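Local coordinates for natterin-like protein (Lethenteron camtschaticum, PDB 6IUL) that probably acts as a cytotoxic pore-forming immune protein of the lamprey, joining a jacalin-like lectin domain to an aerolysin-type pore-forming module, at residues 89-94 / 109-114; 219-224 / 269-274; 252-255 / 261-264. All coordinates share one frame; numbering follows the deposited sequence.

In the fold
Contact 1 lies in the jacalin-like lectin domain, whereas contacts 2 and 3 lie in the region related to epsilon toxin and MTX2. The centre of contact 1 is about 60 Å from that of contact 2 and about 84 Å from that of contact 3, on the opposite side of the chain's centre, so the three sample an elongated molecule. Contacts 2 and 3 share strand 260-285: residues 261-264 face strand 241-256, and residues 269-274 further along face strand 212-223. Their centres are about 28 Å apart and their nearest atoms about 14 Å. In sequence, both segments of contact 3 fall between the two of contact 2.

Contact 1. Residues 89-94 / 109-114; sequences LGAIKF and WGLKTE
Leu111 turns its CG anti to its own carbonyl carbon (chi1 -64°), and chi2 of 175° sets CD1 anti to CA and leaves CD2 as the branch that turns to Ala91. CD2 of Leu111 lies 3.8 Å from CB of Ala91, and CD1 of Leu111 follows at 4.2 Å from the same CB, so both branches of the fork meet one methyl group. CD2 of Leu111 also comes within 4.4 Å of the carbonyl O of Gly90, a marginal approach beside the main one. The meeting is small and apolar, a loop residue set against a strand. Gly90 and Ala91 share one partner, Trp81 of strand 75-82, which makes this a classic beta bulge. Further along, NZ of Lys93 and OE2 of Glu114 stand 6.1 Å apart, opposite charges that may attract but do not touch; Glu114 instead hydrogen-bonds Ser79. Leu111 comes from the loop between strands 101-105 and 114-117, and it also packs on Phe103, Lys105 and Met106. Strand 89-96 lies between strands 101-105 and 75-82 in a four-stranded antiparallel sheet of the jacalin-like domain, with strand 114-117 paired to the far edge of 75-82.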
loop_
_atom_site.group_PDB
_atom_site.type_symbol
_atom_site.label_atom_id
_atom_site.label_comp_id
_atom_site.label_asym_id
_atom_site.label_seq_id
_atom_site.Cartn_x
_atom_site.Cartn_y
_atom_site.Cartn_z
ATOM N N LEU A 89 -36.481 -8.465 -29.149
ATOM C CA LEU A 89 -36.119 -8.421 -27.742
ATOM C C LEU A 89 -37.236 -7.675 -27.026
ATOM O O LEU A 89 -37.687 -6.640 -27.504
ATOM C CB LEU A 89 -34.764 -7.708 -27.543
ATOM C CG LEU A 89 -34.303 -7.539 -26.104
ATOM C CD1 LEU A 89 -34.021 -8.905 -25.439
ATOM C CD2 LEU A 89 -33.049 -6.675 -26.043
ATOM N N GLY A 90 -37.648 -8.181 -25.876
ATOM C CA GLY A 90 -38.801 -7.613 -25.168
ATOM C C GLY A 90 -38.427 -6.876 -23.886
ATOM O O GLY A 90 -39.115 -5.963 -23.454
ATOM N N ALA A 91 -37.361 -7.327 -23.234
ATOM C CA ALA A 91 -36.962 -6.749 -21.979
ATOM C C ALA A 91 -35.550 -7.148 -21.590
ATOM O O ALA A 91 -35.072 -8.202 -21.964
ATOM C CB ALA A 91 -37.936 -7.195 -20.888
ATOM N N ILE A 92 -34.928 -6.292 -20.782
ATOM C CA ILE A 92 -33.639 -6.530 -20.171
ATOM C C ILE A 92 -33.755 -6.218 -18.672
ATOM O O ILE A 92 -34.250 -5.173 -18.273
ATOM C CB ILE A 92 -32.598 -5.555 -20.735
ATOM C CG1 ILE A 92 -32.437 -5.758 -22.235
ATOM C CG2 ILE A 92 -31.254 -5.710 -20.017
ATOM C CD1 ILE A 92 -31.768 -4.592 -22.935
ATOM N N LYS A 93 -33.292 -7.136 -17.840
ATOM C CA LYS A 93 -33.139 -6.875 -16.443
ATOM C C LYS A 93 -31.774 -7.350 -15.932
ATOM O O LYS A 93 -31.384 -8.477 -16.180
ATOM C CB LYS A 93 -34.232 -7.604 -15.679
ATOM C CG LYS A 93 -34.140 -7.401 -14.176
ATOM C CD LYS A 93 -35.348 -7.994 -13.477
ATOM C CE LYS A 93 -35.229 -7.820 -11.974
ATOM N NZ LYS A 93 -36.393 -8.475 -11.308
ATOM N N PHE A 94 -31.089 -6.505 -15.156
ATOM C CA PHE A 94 -29.945 -7.006 -14.410
ATOM C C PHE A 94 -29.882 -6.463 -13.019
ATOM O O PHE A 94 -30.466 -5.451 -12.729
ATOM C CB PHE A 94 -28.614 -6.781 -15.162
ATOM C CG PHE A 94 -28.296 -5.324 -15.449
ATOM C CD1 PHE A 94 -27.746 -4.532 -14.457
ATOM C CD2 PHE A 94 -28.408 -4.808 -16.721
ATOM C CE1 PHE A 94 -27.351 -3.208 -14.712
ATOM C CE2 PHE A 94 -28.048 -3.480 -16.994
ATOM C CZ PHE A 94 -27.519 -2.661 -15.980
ATOM N N TRP A 109 -47.289 -5.142 -24.565
ATOM C CA TRP A 109 -47.367 -6.600 -24.434
ATOM C C TRP A 109 -46.793 -7.009 -23.047
ATOM O O TRP A 109 -46.054 -6.298 -22.375
ATOM C CB TRP A 109 -46.711 -7.299 -25.629
ATOM C CG TRP A 109 -47.331 -6.928 -27.000
ATOM C CD1 TRP A 109 -48.360 -6.068 -27.219
ATOM C CD2 TRP A 109 -46.921 -7.400 -28.320
ATOM N NE1 TRP A 109 -48.625 -5.962 -28.567
ATOM C CE2 TRP A 109 -47.771 -6.771 -29.271
ATOM C CE3 TRP A 109 -45.932 -8.294 -28.787
ATOM C CZ2 TRP A 109 -47.661 -6.998 -30.683
ATOM C CZ3 TRP A 109 -45.821 -8.531 -30.191
ATOM C CH2 TRP A 109 -46.684 -7.876 -31.117
ATOM N N GLY A 110 -47.163 -8.172 -22.559
ATOM C CA GLY A 110 -46.753 -8.595 -21.202
ATOM C C GLY A 110 -45.702 -9.694 -21.252
ATOM O O GLY A 110 -45.628 -10.501 -22.186
ATOM N N LEU A 111 -44.913 -9.774 -20.199
ATOM C CA LEU A 111 -43.682 -10.644 -20.244
ATOM C C LEU A 111 -43.975 -12.108 -19.979
ATOM O O LEU A 111 -44.623 -12.419 -19.012
ATOM C CB LEU A 111 -42.608 -10.162 -19.251
ATOM C CG LEU A 111 -42.046 -8.761 -19.563
ATOM C CD1 LEU A 111 -41.101 -8.389 -18.445
ATOM C CD2 LEU A 111 -41.387 -8.679 -20.923
ATOM N N LYS A 112 -43.463 -13.003 -20.809
ATOM C CA LYS A 112 -43.703 -14.432 -20.608
ATOM C C LYS A 112 -42.617 -15.351 -20.095
ATOM O O LYS A 112 -42.556 -15.657 -18.919
ATOM C CB LYS A 112 -44.270 -15.049 -21.891
ATOM C CG LYS A 112 -45.754 -14.706 -22.058
ATOM C CD LYS A 112 -46.519 -15.632 -23.003
ATOM C CE LYS A 112 -48.013 -15.510 -22.730
ATOM N NZ LYS A 112 -48.817 -16.518 -23.466
ATOM N N THR A 113 -41.738 -15.820 -20.944
ATOM C CA THR A 113 -40.635 -16.652 -20.460
ATOM C C THR A 113 -39.344 -15.816 -20.239
ATOM O O THR A 113 -38.862 -15.147 -21.128
ATOM C CB THR A 113 -40.335 -17.785 -21.440
ATOM O OG1 THR A 113 -41.566 -18.429 -21.808
ATOM C CG2 THR A 113 -39.420 -18.844 -20.783
ATOM N N GLU A 114 -38.820 -15.919 -19.028
ATOM C CA GLU A 114 -37.587 -15.291 -18.628
ATOM C C GLU A 114 -36.381 -16.209 -18.914
ATOM O O GLU A 114 -36.349 -17.376 -18.513
ATOM C CB GLU A 114 -37.671 -14.983 -17.136
ATOM C CG GLU A 114 -36.390 -14.403 -16.547
ATOM C CD GLU A 114 -36.517 -14.062 -15.087
ATOM O OE1 GLU A 114 -37.584 -14.305 -14.491
ATOM O OE2 GLU A 114 -35.533 -13.590 -14.479
#

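Contact 2. Residues 219-224 / 269-274; sequences PEVMEV and GRADID
Ile273 makes the closer half of this contact by pushing its CD1 methyl against Pro219, while Val221 and Ala271 make a second, smaller meeting further along. CD1 of Ile273 lies 3.6 Å from the carbonyl O of Pro219 and 4.1 Å from CB of its ring, so one methyl presses on both the backbone and the side chain of the proline. It gets there because CG1 of Ile273 stands anti to the carbonyl carbon (chi1 -54°) and the chain is then extended to CD1. At the other meeting, CG2 of Val221 approaches CB of Ala271 to 4.0 Å, methyl against methyl. Phe230 touches Ile273 and Tyr299 touches Pro219, which extends the apolar patch beyond the two strands.

The outward side is polar. Asp272 and Arg270 alternate with Ala271 and Ile273 along the strand and carry their charges away from 219-224. NH1 of Arg270 gives a hydrogen bond and salt bridge of 2.9 Å to OD2 of Asp272, bent at 130° and meeting that oxygen from above the carboxylate plane. Asp274, also exposed, pairs with Lys300. On the other strand, Glu220 leaves the backbone on the side away from 269-274, and the exposed Met222 and Glu223 continue toward the strand's end.

The axes of 219-223 and 269-274 approach to 8.6 Å, with N-to-C directions 136° apart, well away from antiparallel. This is side-chain packing between strands 212-223 and 260-285; within 269-274, alternating residues put apolar groups inward and charges outward. Long, twisted strands of this kind are characteristic of the aerolysin-type pore-forming fold.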
loop_
_atom_site.group_PDB
_atom_site.type_symbol
_atom_site.label_atom_id
_atom_site.label_comp_id
_atom_site.label_asym_id
_atom_site.label_seq_id
_atom_site.Cartn_x
_atom_site.Cartn_y
_atom_site.Cartn_z
ATOM N N PRO A 219 12.609 -1.006 -12.185
ATOM C CA PRO A 219 13.688 -0.146 -12.669
ATOM C C PRO A 219 14.541 0.386 -11.512
ATOM O O PRO A 219 14.018 0.885 -10.500
ATOM C CB PRO A 219 12.954 0.997 -13.375
ATOM C CG PRO A 219 11.661 0.383 -13.780
ATOM C CD PRO A 219 11.302 -0.568 -12.682
ATOM N N GLU A 220 15.851 0.251 -11.675
ATOM C CA GLU A 220 16.805 0.623 -10.639
ATOM C C GLU A 220 17.925 1.399 -11.312
ATOM O O GLU A 220 18.106 1.370 -12.536
ATOM C CB GLU A 220 17.377 -0.637 -9.941
ATOM C CG GLU A 220 16.384 -1.405 -9.082
ATOM C CD GLU A 220 16.922 -2.732 -8.559
ATOM O OE1 GLU A 220 18.073 -3.117 -8.908
ATOM O OE2 GLU A 220 16.172 -3.394 -7.802
ATOM N N VAL A 221 18.737 2.027 -10.480
ATOM C CA VAL A 221 19.909 2.727 -10.930
ATOM C C VAL A 221 21.143 1.858 -10.690
ATOM O O VAL A 221 21.206 1.119 -9.733
ATOM C CB VAL A 221 19.994 4.067 -10.208
ATOM C CG1 VAL A 221 21.410 4.605 -10.185
ATOM C CG2 VAL A 221 19.048 5.064 -10.860
ATOM N N MET A 222 22.113 1.949 -11.589
ATOM C CA MET A 222 23.300 1.104 -11.571
ATOM C C MET A 222 24.555 1.956 -11.794
ATOM O O MET A 222 24.597 2.819 -12.682
ATOM C CB MET A 222 23.163 0.064 -12.689
ATOM C CG MET A 222 24.390 -0.774 -12.990
ATOM S SD MET A 222 24.088 -1.794 -14.453
ATOM C CE MET A 222 23.572 -3.319 -13.653
ATOM N N GLU A 223 25.592 1.647 -11.025
ATOM C CA GLU A 223 26.887 2.356 -11.078
ATOM C C GLU A 223 27.677 1.890 -12.300
ATOM O O GLU A 223 28.037 0.728 -12.416
ATOM C CB GLU A 223 27.727 2.149 -9.796
ATOM C CG GLU A 223 26.937 1.751 -8.537
ATOM C CD GLU A 223 26.632 0.249 -8.473
ATOM O OE1 GLU A 223 27.602 -0.520 -8.594
ATOM O OE2 GLU A 223 25.441 -0.163 -8.354
ATOM N N VAL A 224 27.864 2.807 -13.233
ATOM C CA VAL A 224 28.863 2.673 -14.277
ATOM C C VAL A 224 29.909 3.722 -13.901
ATOM O O VAL A 224 29.711 4.446 -12.936
ATOM C CB VAL A 224 28.259 2.891 -15.690
ATOM C CG1 VAL A 224 27.272 1.775 -16.000
ATOM C CG2 VAL A 224 27.610 4.271 -15.839
ATOM N N GLY A 269 22.278 8.285 -2.636
ATOM C CA GLY A 269 21.718 8.884 -3.863
ATOM C C GLY A 269 20.237 8.554 -4.054
ATOM O O GLY A 269 19.821 7.426 -3.828
ATOM N N ARG A 270 19.476 9.528 -4.502
ATOM C CA ARG A 270 18.037 9.402 -4.719
ATOM C C ARG A 270 17.711 9.726 -6.174
ATOM O O ARG A 270 18.139 10.757 -6.699
ATOM C CB ARG A 270 17.332 10.411 -3.830
ATOM C CG ARG A 270 15.837 10.472 -3.940
ATOM C CD ARG A 270 15.319 11.627 -3.095
ATOM N NE ARG A 270 13.853 11.589 -2.958
ATOM C CZ ARG A 270 12.975 12.081 -3.843
ATOM N NH1 ARG A 270 13.391 12.652 -4.977
ATOM N NH2 ARG A 270 11.670 12.011 -3.578
ATOM N N ALA A 271 16.930 8.872 -6.813
ATOM C CA ALA A 271 16.545 9.104 -8.200
ATOM C C ALA A 271 15.069 8.904 -8.438
ATOM O O ALA A 271 14.521 7.855 -8.096
ATOM C CB ALA A 271 17.350 8.198 -9.125
ATOM N N ASP A 272 14.439 9.938 -9.015
ATOM C CA ASP A 272 13.070 9.879 -9.543
ATOM C C ASP A 272 13.102 9.297 -10.925
ATOM O O ASP A 272 13.869 9.751 -11.756
ATOM C CB ASP A 272 12.426 11.268 -9.591
ATOM C CG ASP A 272 12.028 11.765 -8.192
ATOM O OD1 ASP A 272 11.167 11.140 -7.547
ATOM O OD2 ASP A 272 12.573 12.771 -7.715
ATOM N N ILE A 273 12.271 8.281 -11.161
ATOM C CA ILE A 273 12.229 7.613 -12.443
ATOM C C ILE A 273 10.897 7.881 -13.149
ATOM O O ILE A 273 9.822 7.711 -12.566
ATOM C CB ILE A 273 12.440 6.104 -12.297
ATOM C CG1 ILE A 273 13.731 5.832 -11.520
ATOM C CG2 ILE A 273 12.456 5.436 -13.661
ATOM C CD1 ILE A 273 14.127 4.370 -11.398
ATOM N N ASP A 274 10.969 8.306 -14.411
ATOM C CA ASP A 274 9.780 8.657 -15.180
ATOM C C ASP A 274 10.022 8.153 -16.607
ATOM O O ASP A 274 10.859 8.703 -17.318
ATOM C CB ASP A 274 9.536 10.169 -15.128
ATOM C CG ASP A 274 8.206 10.590 -15.763
ATOM O OD1 ASP A 274 7.883 10.148 -16.890
ATOM O OD2 ASP A 274 7.478 11.404 -15.154
#

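Contact 3. Residues 252-255 / 261-264; sequences FPVT and TVTV
Phe252 and Val264 meet across the gap between their strands, and the phenyl ring makes the contact with its far end. From CB, the side chain of Phe252 leaves with CG between the backbone N and the carbonyl carbon (chi1 56°), a crowded position that swings the ring out over the gap. Of the ring atoms it is the outermost, CZ, that touches the other segment: it lies 3.7 Å from CG1 of Val264. That methyl arrives at the ring's edge, near its plane, and not over a face.

Beside this pair, Val254 forks at CB and meets two valines at once, one with each methyl. Its CG1 is 3.9 Å from CG1 of Val262, and its CG2 is 4.1 Å from CG2 of Val264; the valines lie alongside, pointing opposite ways. Val262 turns its other branch, CG2, to within 3.8 Å of the carbonyl O of Thr255, where the patch reaches a more exposed residue.

The strand segments run at 151°, with axes 8.7 Å apart, and meet mainly through side chains. Phe188 of strand 184-200 touches Phe252, Val254 and Val264, Tyr176 of strand 166-178 touches Val264, and Ala309 and Ala311 of strand 290-313 back Phe252 and Val262. Strand 241-256 pairs with 184-200, and strand 260-285 with 166-178 and 290-313.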
loop_
_atom_site.group_PDB
_atom_site.type_symbol
_atom_site.label_atom_id
_atom_site.label_comp_id
_atom_site.label_asym_id
_atom_site.label_seq_id
_atom_site.Cartn_x
_atom_site.Cartn_y
_atom_site.Cartn_z
ATOM N N PHE A 252 32.114 0.877 8.622
ATOM C CA PHE A 252 33.486 0.607 8.207
ATOM C C PHE A 252 34.476 1.194 9.229
ATOM O O PHE A 252 34.130 2.093 9.980
ATOM C CB PHE A 252 33.778 1.187 6.803
ATOM C CG PHE A 252 33.499 2.661 6.693
ATOM C CD1 PHE A 252 32.248 3.127 6.350
ATOM C CD2 PHE A 252 34.513 3.593 6.928
ATOM C CE1 PHE A 252 32.006 4.500 6.259
ATOM C CE2 PHE A 252 34.281 4.946 6.822
ATOM C CZ PHE A 252 33.022 5.390 6.492
ATOM N N PRO A 253 35.696 0.657 9.259
ATOM C CA PRO A 253 36.731 1.224 10.094
ATOM C C PRO A 253 37.293 2.533 9.503
ATOM O O PRO A 253 37.422 2.680 8.295
ATOM C CB PRO A 253 37.805 0.125 10.099
ATOM C CG PRO A 253 37.628 -0.558 8.763
ATOM C CD PRO A 253 36.147 -0.546 8.525
ATOM N N VAL A 254 37.675 3.435 10.383
ATOM C CA VAL A 254 38.283 4.698 10.011
ATOM C C VAL A 254 39.667 4.773 10.645
ATOM O O VAL A 254 39.815 4.689 11.857
ATOM C CB VAL A 254 37.422 5.864 10.548
ATOM C CG1 VAL A 254 38.049 7.201 10.220
ATOM C CG2 VAL A 254 35.993 5.777 9.981
ATOM N N THR A 255 40.685 4.927 9.819
ATOM C CA THR A 255 42.059 5.008 10.297
ATOM C C THR A 255 42.504 6.459 10.305
ATOM O O THR A 255 42.372 7.144 9.311
ATOM C CB THR A 255 42.967 4.199 9.397
ATOM O OG1 THR A 255 42.559 2.849 9.457
ATOM C CG2 THR A 255 44.375 4.219 9.882
ATOM N N THR A 261 43.254 14.861 11.578
ATOM C CA THR A 261 41.830 14.803 11.686
ATOM C C THR A 261 41.249 14.112 10.448
ATOM O O THR A 261 41.678 14.368 9.324
ATOM C CB THR A 261 41.270 16.228 11.803
ATOM O OG1 THR A 261 41.787 16.854 12.987
ATOM C CG2 THR A 261 39.710 16.252 11.856
ATOM N N VAL A 262 40.269 13.230 10.661
ATOM C CA VAL A 262 39.546 12.611 9.544
ATOM C C VAL A 262 38.067 12.939 9.751
ATOM O O VAL A 262 37.497 12.701 10.830
ATOM C CB VAL A 262 39.743 11.100 9.460
ATOM C CG1 VAL A 262 38.885 10.509 8.349
ATOM C CG2 VAL A 262 41.190 10.775 9.197
ATOM N N THR A 263 37.451 13.505 8.735
ATOM C CA THR A 263 36.047 13.888 8.820
ATOM C C THR A 263 35.326 12.955 7.857
ATOM O O THR A 263 35.713 12.787 6.693
ATOM C CB THR A 263 35.821 15.384 8.443
ATOM O OG1 THR A 263 36.634 16.253 9.272
ATOM C CG2 THR A 263 34.407 15.782 8.701
ATOM N N VAL A 264 34.291 12.303 8.351
ATOM C CA VAL A 264 33.555 11.299 7.549
ATOM C C VAL A 264 32.142 11.771 7.327
ATOM O O VAL A 264 31.416 12.136 8.279
ATOM C CB VAL A 264 33.505 9.963 8.265
ATOM C CG1 VAL A 264 32.720 8.946 7.466
ATOM C CG2 VAL A 264 34.911 9.479 8.551
#